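Local structure of nucleoporin NUP170 (Chaetomium thermophilum, 5HAX) at residues A531-Q536 against R636-A641; L593-L598 against K677-I682; V599-K604 against T622-T627; S687-L692 against E718-Q723. The protein probably serves as a scaffold nucleoporin of the nuclear pore complex, combining an N-terminal beta-propeller with a helical C-terminal region. All coordinates share one frame; numbering follows the deposited sequence.

Interaction 1: A531-Q536 against R636-A641; sequences AVACGQ and RNFLEA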
# COMPACT_ATOMS: atom_id res chain seq x y z
N ALA A 531 -19.08 -13.05 1.78
CA ALA A 531 -17.83 -13.24 1.05
C ALA A 531 -17.19 -14.57 1.39
O ALA A 531 -16.80 -15.34 0.50
CB ALA A 531 -16.87 -12.08 1.35
N VAL A 532 -17.06 -14.88 2.69
CA VAL A 532 -16.50 -16.16 3.10
C VAL A 532 -17.33 -17.30 2.55
O VAL A 532 -16.80 -18.30 2.06
CB VAL A 532 -16.39 -16.23 4.64
CG1 VAL A 532 -15.96 -17.63 5.09
CG2 VAL A 532 -15.41 -15.19 5.16
N ALA A 533 -18.66 -17.18 2.63
CA ALA A 533 -19.53 -18.22 2.08
C ALA A 533 -19.27 -18.44 0.60
O ALA A 533 -19.43 -19.57 0.11
CB ALA A 533 -21.00 -17.84 2.31
N CYS A 534 -18.87 -17.40 -0.12
CA CYS A 534 -18.57 -17.50 -1.54
C CYS A 534 -17.13 -17.91 -1.82
O CYS A 534 -16.71 -17.90 -2.98
CB CYS A 534 -18.87 -16.16 -2.23
SG CYS A 534 -20.63 -15.75 -2.29
N GLY A 535 -16.37 -18.28 -0.79
CA GLY A 535 -15.02 -18.77 -0.96
C GLY A 535 -13.92 -17.75 -0.77
O GLY A 535 -12.75 -18.09 -0.95
N GLN A 536 -14.26 -16.50 -0.43
CA GLN A 536 -13.23 -15.50 -0.20
C GLN A 536 -12.47 -15.82 1.08
O GLN A 536 -13.05 -16.25 2.08
CB GLN A 536 -13.85 -14.11 -0.12
CG GLN A 536 -14.53 -13.66 -1.41
CD GLN A 536 -13.55 -13.35 -2.52
OE1 GLN A 536 -12.34 -13.49 -2.35
NE2 GLN A 536 -14.07 -12.92 -3.66
N ARG A 636 -23.62 -15.45 -7.70
CA ARG A 636 -24.89 -15.90 -8.25
C ARG A 636 -25.14 -17.37 -7.93
O ARG A 636 -26.24 -17.75 -7.50
CB ARG A 636 -24.90 -15.68 -9.76
CG ARG A 636 -25.42 -14.31 -10.18
CD ARG A 636 -25.01 -13.95 -11.60
NE ARG A 636 -25.29 -15.02 -12.55
CZ ARG A 636 -26.50 -15.37 -12.96
NH1 ARG A 636 -26.65 -16.34 -13.84
NH2 ARG A 636 -27.57 -14.74 -12.48
N ASN A 637 -24.12 -18.21 -8.12
CA ASN A 637 -24.25 -19.63 -7.80
C ASN A 637 -24.62 -19.82 -6.33
O ASN A 637 -25.40 -20.73 -6.00
CB ASN A 637 -22.95 -20.35 -8.12
CG ASN A 637 -22.99 -21.82 -7.77
OD1 ASN A 637 -24.02 -22.48 -7.92
ND2 ASN A 637 -21.87 -22.35 -7.30
N PHE A 638 -24.08 -18.98 -5.45
CA PHE A 638 -24.39 -19.11 -4.03
C PHE A 638 -25.85 -18.78 -3.75
O PHE A 638 -26.49 -19.44 -2.92
CB PHE A 638 -23.47 -18.19 -3.21
CG PHE A 638 -23.89 -18.05 -1.78
CD1 PHE A 638 -23.56 -19.03 -0.85
CD2 PHE A 638 -24.60 -16.94 -1.35
CE1 PHE A 638 -23.94 -18.90 0.48
CE2 PHE A 638 -24.99 -16.81 -0.03
CZ PHE A 638 -24.66 -17.79 0.88
N LEU A 639 -26.40 -17.76 -4.42
CA LEU A 639 -27.79 -17.40 -4.21
C LEU A 639 -28.73 -18.47 -4.75
O LEU A 639 -29.79 -18.72 -4.16
CB LEU A 639 -28.08 -16.04 -4.85
CG LEU A 639 -27.27 -14.85 -4.34
CD1 LEU A 639 -27.65 -13.58 -5.08
CD2 LEU A 639 -27.45 -14.66 -2.84
N GLU A 640 -28.37 -19.10 -5.86
CA GLU A 640 -29.24 -20.13 -6.44
C GLU A 640 -29.28 -21.37 -5.56
O GLU A 640 -30.35 -21.93 -5.30
CB GLU A 640 -28.76 -20.50 -7.85
CG GLU A 640 -28.99 -19.43 -8.90
CD GLU A 640 -30.42 -18.93 -8.91
OE1 GLU A 640 -31.35 -19.77 -8.92
OE2 GLU A 640 -30.62 -17.70 -8.91
N ALA A 641 -28.12 -21.82 -5.08
CA ALA A 641 -28.06 -23.00 -4.23
C ALA A 641 -28.75 -22.80 -2.89
O ALA A 641 -28.93 -23.78 -2.16
CB ALA A 641 -26.60 -23.40 -4.01
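Phe638 of helix 622-640 reaches across to the end of helix 522-533, where Ala533 and Cys534 receive it. Its side chain can be followed outward from the backbone. CB, the first atom beyond CA, already meets the other segment, for Cys534 SG lies 3.9 Å from Phe638 CB. One bond further, Phe638 CG is 4.0 Å from the same sulfur. The ring then runs on past the cysteine, and at its far end Phe638 CE1 comes within 3.6 Å of Ala533 CB, with Phe638 CZ a little further from that methyl. Because CG stands anti to the backbone N (chi1 169°), the ring extends along the end of the neighbouring helix and meets two successive residues. Both approach it obliquely. The sulfur sits 4.6 Å from the centroid of the Phe638 ring and 35° off its normal, a Cys sulfur-aromatic contact in which a polarisable atom meets the pi system. The small methyl of Ala533 lets the ring come close to the backbone, whereas the cysteine fills a buried position without a large polar group. Beyond the two segments, Ile646 also packs on Phe638, and Ala533 has Ala556 of helix 549-562 as a second neighbour. Just past the contact Gln536 N hydrogen-bonds to Ala531 O at 2.9 Å, and Gly535 N to Val532 O. At the positive phi of Gly535 (97°) a side chain would press on the preceding carbonyl O, which the absence of CB avoids. The phenylalanine thus packs against a helix terminus closed by a Schellman motif, with Gly535 as its C-prime residue.

Interaction 2: L593-L598 against K677-I682; sequences LYLTRL and KLMESI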
# COMPACT_ATOMS: atom_id res chain seq x y z
N LEU A 593 -23.43 -4.27 -1.05
CA LEU A 593 -22.08 -3.82 -0.73
C LEU A 593 -21.04 -4.75 -1.35
O LEU A 593 -20.10 -4.29 -2.00
CB LEU A 593 -21.91 -3.75 0.79
CG LEU A 593 -20.60 -3.15 1.32
CD1 LEU A 593 -20.43 -1.72 0.83
CD2 LEU A 593 -20.58 -3.20 2.84
N TYR A 594 -21.21 -6.06 -1.17
CA TYR A 594 -20.28 -7.02 -1.75
C TYR A 594 -20.24 -6.90 -3.26
O TYR A 594 -19.16 -6.81 -3.86
CB TYR A 594 -20.68 -8.44 -1.33
CG TYR A 594 -19.75 -9.51 -1.83
CD1 TYR A 594 -18.38 -9.40 -1.67
CD2 TYR A 594 -20.24 -10.65 -2.46
CE1 TYR A 594 -17.52 -10.38 -2.13
CE2 TYR A 594 -19.39 -11.64 -2.92
CZ TYR A 594 -18.03 -11.50 -2.75
OH TYR A 594 -17.17 -12.47 -3.20
N LEU A 595 -21.41 -6.89 -3.91
CA LEU A 595 -21.45 -6.81 -5.37
C LEU A 595 -20.78 -5.54 -5.88
O LEU A 595 -20.02 -5.58 -6.85
CB LEU A 595 -22.90 -6.88 -5.86
CG LEU A 595 -23.10 -6.67 -7.36
CD1 LEU A 595 -22.33 -7.72 -8.16
CD2 LEU A 595 -24.58 -6.70 -7.71
N THR A 596 -21.07 -4.40 -5.24
CA THR A 596 -20.46 -3.14 -5.66
C THR A 596 -18.94 -3.23 -5.62
O THR A 596 -18.26 -2.83 -6.57
CB THR A 596 -20.95 -2.00 -4.76
OG1 THR A 596 -22.37 -1.87 -4.89
CG2 THR A 596 -20.28 -0.68 -5.13
N ARG A 597 -18.40 -3.75 -4.52
CA ARG A 597 -16.95 -3.81 -4.37
C ARG A 597 -16.31 -4.76 -5.37
O ARG A 597 -15.14 -4.60 -5.71
CB ARG A 597 -16.60 -4.21 -2.93
CG ARG A 597 -16.93 -3.11 -1.92
CD ARG A 597 -16.84 -3.59 -0.48
NE ARG A 597 -16.96 -2.49 0.47
CZ ARG A 597 -17.02 -2.62 1.79
NH1 ARG A 597 -16.97 -3.83 2.34
NH2 ARG A 597 -17.13 -1.55 2.57
N LEU A 598 -17.06 -5.75 -5.86
CA LEU A 598 -16.53 -6.64 -6.88
C LEU A 598 -16.35 -5.94 -8.22
O LEU A 598 -15.51 -6.36 -9.03
CB LEU A 598 -17.44 -7.86 -7.05
CG LEU A 598 -17.50 -8.88 -5.91
CD1 LEU A 598 -18.47 -9.99 -6.27
CD2 LEU A 598 -16.12 -9.46 -5.58
N LYS A 677 -30.77 -9.54 -11.17
CA LYS A 677 -30.83 -9.21 -12.59
C LYS A 677 -29.63 -8.37 -13.02
O LYS A 677 -29.18 -8.48 -14.16
CB LYS A 677 -32.13 -8.48 -12.91
CG LYS A 677 -33.32 -9.40 -13.13
CD LYS A 677 -33.19 -10.15 -14.45
CE LYS A 677 -34.31 -11.15 -14.64
NZ LYS A 677 -34.14 -11.94 -15.89
N LEU A 678 -29.12 -7.53 -12.13
CA LEU A 678 -27.91 -6.77 -12.45
C LEU A 678 -26.70 -7.69 -12.52
O LEU A 678 -25.81 -7.49 -13.36
CB LEU A 678 -27.70 -5.67 -11.41
CG LEU A 678 -26.47 -4.77 -11.61
CD1 LEU A 678 -26.53 -4.06 -12.96
CD2 LEU A 678 -26.37 -3.76 -10.48
N MET A 679 -26.65 -8.71 -11.66
CA MET A 679 -25.52 -9.64 -11.67
C MET A 679 -25.43 -10.37 -13.00
O MET A 679 -24.35 -10.43 -13.61
CB MET A 679 -25.66 -10.64 -10.52
CG MET A 679 -25.45 -10.03 -9.14
SD MET A 679 -25.69 -11.25 -7.84
CE MET A 679 -26.65 -10.30 -6.66
N GLU A 680 -26.54 -10.94 -13.47
CA GLU A 680 -26.51 -11.64 -14.75
C GLU A 680 -26.21 -10.67 -15.89
O GLU A 680 -25.50 -11.02 -16.84
CB GLU A 680 -27.84 -12.36 -14.99
CG GLU A 680 -29.05 -11.46 -15.18
CD GLU A 680 -30.30 -12.23 -15.54
OE1 GLU A 680 -30.52 -13.32 -14.96
OE2 GLU A 680 -31.06 -11.76 -16.41
N SER A 681 -26.72 -9.44 -15.80
CA SER A 681 -26.39 -8.43 -16.79
C SER A 681 -24.91 -8.07 -16.76
O SER A 681 -24.30 -7.84 -17.80
CB SER A 681 -27.25 -7.18 -16.56
OG SER A 681 -26.95 -6.18 -17.52
N ILE A 682 -24.32 -8.03 -15.56
CA ILE A 682 -22.88 -7.77 -15.44
C ILE A 682 -22.10 -8.88 -16.13
O ILE A 682 -21.15 -8.62 -16.88
CB ILE A 682 -22.48 -7.64 -13.96
CG1 ILE A 682 -22.96 -6.30 -13.40
CG2 ILE A 682 -20.96 -7.74 -13.80
CD1 ILE A 682 -22.99 -6.25 -11.88
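Helices 593-598 and 677-682 run nearly parallel, their axes inclined by 18° and 11.9 Å apart at closest approach, with the CA atoms of Leu595 and Met679 the nearest pair across the contact, 8.0 Å apart. That wide spacing is bridged chiefly by Leu595, whose CB points at the partner helix and whose two methyls both meet Met679, CD1 going on to Ile682 and CD2 to Leu678. Its CG lies anti to the backbone N (chi1 174°), which carries the branched end outward between these three residues. Leu595 CD2 rests 3.7 Å from Met679 CG, and Leu595 CD1 is 4.0 Å from the same methylene, the two side chains lying at a slant to each other. Toward Ile682 the meeting is tip to tip, Leu595 CD1 to Ile682 CD1 at 4.1 Å. Leu678 adds a looser touch through its CD2, 4.4 Å from Leu595 CD2. A forked leucine fits this position because it can address several partners at once, while the flexible methionine can adapt its stem to both methyls. Met679 also lies against Leu635 and Arg636 of helix 622-640, and Leu678 against Ala9 of helix 5-20, which places the contact inside the helical bundle. All four side chains are buried and meet through hydrocarbon groups, which implies that van der Waals packing and exclusion of water, not polar bonding, account for the attraction between these two segments.

Interaction 3: V599-K604 against T622-T627; sequences VRTLWK and TSKLVT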
# COMPACT_ATOMS: atom_id res chain seq x y z
N VAL A 599 -17.12 -4.88 -8.49
CA VAL A 599 -17.11 -4.21 -9.79
C VAL A 599 -16.69 -2.75 -9.69
O VAL A 599 -16.84 -2.00 -10.65
CB VAL A 599 -18.48 -4.33 -10.49
CG1 VAL A 599 -18.86 -5.79 -10.67
CG2 VAL A 599 -19.55 -3.57 -9.72
N ARG A 600 -16.15 -2.32 -8.54
CA ARG A 600 -15.85 -0.90 -8.36
C ARG A 600 -14.81 -0.41 -9.36
O ARG A 600 -14.85 0.75 -9.78
CB ARG A 600 -15.38 -0.64 -6.93
CG ARG A 600 -13.97 -1.12 -6.63
CD ARG A 600 -13.72 -1.25 -5.14
NE ARG A 600 -13.98 -0.00 -4.42
CZ ARG A 600 -13.07 0.94 -4.17
NH1 ARG A 600 -13.41 2.03 -3.51
NH2 ARG A 600 -11.82 0.79 -4.60
N THR A 601 -13.87 -1.27 -9.76
CA THR A 601 -12.87 -0.88 -10.75
C THR A 601 -13.45 -0.76 -12.16
O THR A 601 -12.78 -0.20 -13.04
CB THR A 601 -11.71 -1.88 -10.78
OG1 THR A 601 -12.19 -3.17 -11.18
CG2 THR A 601 -11.05 -1.98 -9.41
N LEU A 602 -14.66 -1.28 -12.39
CA LEU A 602 -15.28 -1.33 -13.71
C LEU A 602 -16.33 -0.24 -13.91
O LEU A 602 -16.31 0.46 -14.92
CB LEU A 602 -15.94 -2.70 -13.92
CG LEU A 602 -15.26 -3.69 -14.85
CD1 LEU A 602 -13.80 -3.86 -14.50
CD2 LEU A 602 -15.99 -5.03 -14.79
N TRP A 603 -17.24 -0.10 -12.94
CA TRP A 603 -18.50 0.62 -13.10
C TRP A 603 -18.36 1.92 -13.90
O TRP A 603 -18.94 2.06 -14.98
CB TRP A 603 -19.07 0.90 -11.71
CG TRP A 603 -20.52 1.24 -11.69
CD1 TRP A 603 -21.06 2.47 -11.47
CD2 TRP A 603 -21.62 0.35 -11.90
NE1 TRP A 603 -22.43 2.40 -11.52
CE2 TRP A 603 -22.80 1.11 -11.79
CE3 TRP A 603 -21.72 -1.02 -12.16
CZ2 TRP A 603 -24.06 0.54 -11.93
CZ3 TRP A 603 -22.98 -1.58 -12.31
CH2 TRP A 603 -24.13 -0.80 -12.19
N LYS A 604 -17.61 2.88 -13.37
CA LYS A 604 -17.51 4.20 -13.99
C LYS A 604 -16.42 4.28 -15.05
O LYS A 604 -16.24 5.35 -15.65
CB LYS A 604 -17.26 5.26 -12.91
CG LYS A 604 -18.42 5.44 -11.94
CD LYS A 604 -19.63 6.06 -12.62
CE LYS A 604 -20.78 6.26 -11.65
NZ LYS A 604 -21.93 6.95 -12.28
N THR A 622 -7.90 -7.89 -19.74
CA THR A 622 -8.80 -9.03 -19.87
C THR A 622 -8.72 -9.95 -18.65
O THR A 622 -9.74 -10.46 -18.18
CB THR A 622 -8.46 -9.82 -21.13
OG1 THR A 622 -7.12 -10.31 -21.05
CG2 THR A 622 -8.60 -8.95 -22.37
N SER A 623 -7.51 -10.17 -18.13
CA SER A 623 -7.35 -11.04 -16.97
C SER A 623 -8.14 -10.52 -15.77
O SER A 623 -8.66 -11.32 -14.98
CB SER A 623 -5.87 -11.16 -16.61
OG SER A 623 -5.33 -9.90 -16.25
N LYS A 624 -8.24 -9.20 -15.63
CA LYS A 624 -9.03 -8.64 -14.54
C LYS A 624 -10.52 -8.84 -14.77
O LYS A 624 -11.27 -9.10 -13.83
CB LYS A 624 -8.70 -7.15 -14.38
CG LYS A 624 -9.34 -6.49 -13.18
CD LYS A 624 -8.74 -7.00 -11.88
CE LYS A 624 -9.43 -6.38 -10.67
NZ LYS A 624 -8.48 -6.13 -9.56
N LEU A 625 -10.96 -8.73 -16.02
CA LEU A 625 -12.37 -8.96 -16.33
C LEU A 625 -12.78 -10.39 -16.04
O LEU A 625 -13.92 -10.64 -15.64
CB LEU A 625 -12.65 -8.61 -17.79
CG LEU A 625 -12.56 -7.12 -18.15
CD1 LEU A 625 -12.54 -6.93 -19.66
CD2 LEU A 625 -13.72 -6.35 -17.52
N VAL A 626 -11.87 -11.35 -16.23
CA VAL A 626 -12.19 -12.75 -15.97
C VAL A 626 -12.44 -12.97 -14.48
O VAL A 626 -13.46 -13.55 -14.09
CB VAL A 626 -11.05 -13.66 -16.49
CG1 VAL A 626 -11.24 -15.10 -16.01
CG2 VAL A 626 -10.98 -13.60 -18.01
N THR A 627 -11.51 -12.53 -13.64
CA THR A 627 -11.66 -12.74 -12.20
C THR A 627 -12.92 -12.07 -11.67
O THR A 627 -13.63 -12.64 -10.84
CB THR A 627 -10.43 -12.22 -11.46
OG1 THR A 627 -10.28 -10.81 -11.68
CG2 THR A 627 -9.17 -12.94 -11.93
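Leu602 and Leu625 make the apolar part of this contact, their side chains crossing obliquely. A single methyl of Leu625 does the touching: its CD2 lies 3.8 Å from Leu602 CD2 and 3.9 Å from Leu602 CD1, and so nestles against the fork of the other leucine. Leu625 CG stands anti to the carbonyl carbon (chi1 -69°), and the end of its chain thereby comes nearer to the loop than its CB direction alone would suggest. Nearer the surface, the aliphatic stem of Lys624 passes Thr601, with Lys624 CE 4.3 Å from Thr601 OG1. Lysine is apt at such a margin because its methylenes can pack while its ammonium group stays in a polar setting; here Lys624 NZ has a long, weak ion pair with Asp468. The contact joins the turn that follows helix 586-599 to the first turns of helix 622-640, within the alpha-helical C-terminal region of the nucleoporin. Backbone bonds shape the turn that presents Leu602: Val599 O accepts from both Leu602 N, at 2.9 Å, and Trp603 N. On the helix, Thr627 OG1 donates to Lys624 O at 2.9 Å, tilted 31° from the carbonyl plane, a bond that occupies the threonine hydroxyl within its own helix. Further out, Tyr717 and Ile686 each touch both leucines, so one residue each of helices 717-722 and 663-694 adds to the apolar cluster.

Interaction 4: S687-L692 against E718-Q723; sequences SFVLML and EQLFSQ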
# COMPACT_ATOMS: atom_id res chain seq x y z
N SER A 687 -18.85 -10.78 -20.69
CA SER A 687 -18.67 -11.73 -21.78
C SER A 687 -18.68 -11.03 -23.13
O SER A 687 -17.93 -11.39 -24.04
CB SER A 687 -19.75 -12.81 -21.73
OG SER A 687 -19.36 -13.90 -20.91
N PHE A 688 -19.54 -10.02 -23.27
CA PHE A 688 -19.61 -9.27 -24.53
C PHE A 688 -18.30 -8.54 -24.81
O PHE A 688 -17.82 -8.53 -25.95
CB PHE A 688 -20.77 -8.29 -24.49
CG PHE A 688 -20.69 -7.22 -25.53
CD1 PHE A 688 -20.28 -5.94 -25.19
CD2 PHE A 688 -20.99 -7.49 -26.85
CE1 PHE A 688 -20.19 -4.95 -26.15
CE2 PHE A 688 -20.91 -6.51 -27.81
CZ PHE A 688 -20.51 -5.24 -27.46
N VAL A 689 -17.71 -7.91 -23.78
CA VAL A 689 -16.46 -7.19 -23.98
C VAL A 689 -15.34 -8.15 -24.34
O VAL A 689 -14.50 -7.85 -25.20
CB VAL A 689 -16.12 -6.36 -22.73
CG1 VAL A 689 -14.75 -5.71 -22.86
CG2 VAL A 689 -17.19 -5.30 -22.49
N LEU A 690 -15.30 -9.31 -23.69
CA LEU A 690 -14.27 -10.30 -24.00
C LEU A 690 -14.42 -10.82 -25.42
O LEU A 690 -13.43 -10.94 -26.16
CB LEU A 690 -14.34 -11.46 -23.00
CG LEU A 690 -13.94 -11.12 -21.56
CD1 LEU A 690 -14.27 -12.29 -20.64
CD2 LEU A 690 -12.46 -10.78 -21.48
N MET A 691 -15.66 -11.13 -25.83
CA MET A 691 -15.92 -11.51 -27.21
C MET A 691 -15.43 -10.44 -28.17
O MET A 691 -14.82 -10.75 -29.20
CB MET A 691 -17.42 -11.74 -27.40
CG MET A 691 -17.87 -12.02 -28.83
SD MET A 691 -17.99 -10.56 -29.89
CE MET A 691 -19.30 -9.63 -29.10
N LEU A 692 -15.69 -9.18 -27.85
CA LEU A 692 -15.36 -8.08 -28.75
C LEU A 692 -13.87 -8.04 -29.06
O LEU A 692 -13.47 -7.98 -30.23
CB LEU A 692 -15.82 -6.76 -28.13
CG LEU A 692 -15.70 -5.49 -28.97
CD1 LEU A 692 -16.54 -5.59 -30.23
CD2 LEU A 692 -16.11 -4.29 -28.13
N GLU A 718 -21.06 0.87 -16.57
CA GLU A 718 -22.38 1.12 -16.00
C GLU A 718 -23.44 1.18 -17.09
O GLU A 718 -24.50 0.56 -16.98
CB GLU A 718 -22.37 2.42 -15.19
CG GLU A 718 -23.75 2.83 -14.68
CD GLU A 718 -23.74 4.17 -13.97
OE1 GLU A 718 -24.72 4.46 -13.25
OE2 GLU A 718 -22.76 4.93 -14.13
N GLN A 719 -23.17 1.94 -18.15
CA GLN A 719 -24.14 2.08 -19.23
C GLN A 719 -24.36 0.74 -19.93
O GLN A 719 -25.50 0.39 -20.26
CB GLN A 719 -23.65 3.14 -20.22
CG GLN A 719 -23.55 4.53 -19.62
CD GLN A 719 -22.58 5.44 -20.35
OE1 GLN A 719 -21.82 4.99 -21.22
NE2 GLN A 719 -22.58 6.72 -20.01
N LEU A 720 -23.29 -0.01 -20.17
CA LEU A 720 -23.41 -1.34 -20.76
C LEU A 720 -24.28 -2.25 -19.90
O LEU A 720 -25.06 -3.04 -20.43
CB LEU A 720 -22.01 -1.94 -20.93
CG LEU A 720 -21.93 -3.38 -21.44
CD1 LEU A 720 -22.42 -3.47 -22.87
CD2 LEU A 720 -20.50 -3.89 -21.33
N PHE A 721 -24.16 -2.14 -18.58
CA PHE A 721 -24.83 -3.07 -17.68
C PHE A 721 -26.29 -2.71 -17.44
O PHE A 721 -27.12 -3.61 -17.26
CB PHE A 721 -24.12 -3.12 -16.32
CG PHE A 721 -22.73 -3.69 -16.37
CD1 PHE A 721 -22.36 -4.61 -17.35
CD2 PHE A 721 -21.78 -3.32 -15.43
CE1 PHE A 721 -21.08 -5.14 -17.38
CE2 PHE A 721 -20.51 -3.84 -15.46
CZ PHE A 721 -20.15 -4.75 -16.43
N SER A 722 -26.63 -1.41 -17.42
CA SER A 722 -27.88 -0.98 -16.81
C SER A 722 -28.65 0.08 -17.61
O SER A 722 -29.66 0.58 -17.10
CB SER A 722 -27.60 -0.44 -15.41
OG SER A 722 -26.72 0.67 -15.46
N GLN A 723 -28.23 0.43 -18.82
CA GLN A 723 -28.88 1.49 -19.58
C GLN A 723 -29.18 1.05 -21.01
O GLN A 723 -28.41 0.30 -21.61
CB GLN A 723 -28.03 2.76 -19.60
CG GLN A 723 -28.05 3.51 -18.29
CD GLN A 723 -27.07 4.66 -18.26
OE1 GLN A 723 -26.84 5.32 -19.27
NE2 GLN A 723 -26.48 4.89 -17.09
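With CG anti to the backbone N (chi1 176°), Leu720 sends its forked end from helix 718-722 toward helix 687-692, where Phe688 adopts the same kind of rotamer (chi1 163°) and swings its ring out to meet it. The two methyls of the leucine separate to different neighbours. Leu720 CD1 approaches the phenyl ring obliquely, 4.0 Å from Phe688 CD1, while Leu720 CD2 packs 3.8 Å from Val689 CG2. The side chains cross in both pairs. Leucine suits a place facing two successive residues, since each branch can take one; valine, branched at CB, offers a methyl close to its own helix, and the longer phenylalanine reaches further out. Phe688 also packs on Ala730 and Leu733 of helix 724-739, and Val689 on Leu625 of helix 622-640, so the contact sits among several helices. Ser722 turns its hydroxyl back to the backbone one turn earlier: Ser722 OG donates to Glu718 O at 2.7 Å from above the carbonyl plane, and that oxygen also accepts from Ser722 N. The whole is ordinary apolar helix-helix packing of an alpha-helical nucleoporin domain, joining the long helix 663-694 to the short helix 717-722.

The four contacts lie in the helical part of the chain, on the same side of its centre. Interactions 1 and 2 have centres about 13 Å apart and are bridged by a probable hydrogen bond, Gln536 NE2 to Tyr594 OH at 3.2 Å. Interaction 3 is nested within the chain loop closed by interaction 2 and touches it where Trp603 packs on Leu678. That tryptophan also meets Phe721 of interaction 4, whose centre is about 11 Å from that of interaction 3; Lys604 NZ and Glu718 OE2, 2.9 Å apart, add a salt bridge. Interactions 2 and 4 share helix 663-694 and are joined by Ser681 OG and Phe721 O, 2.6 Å apart.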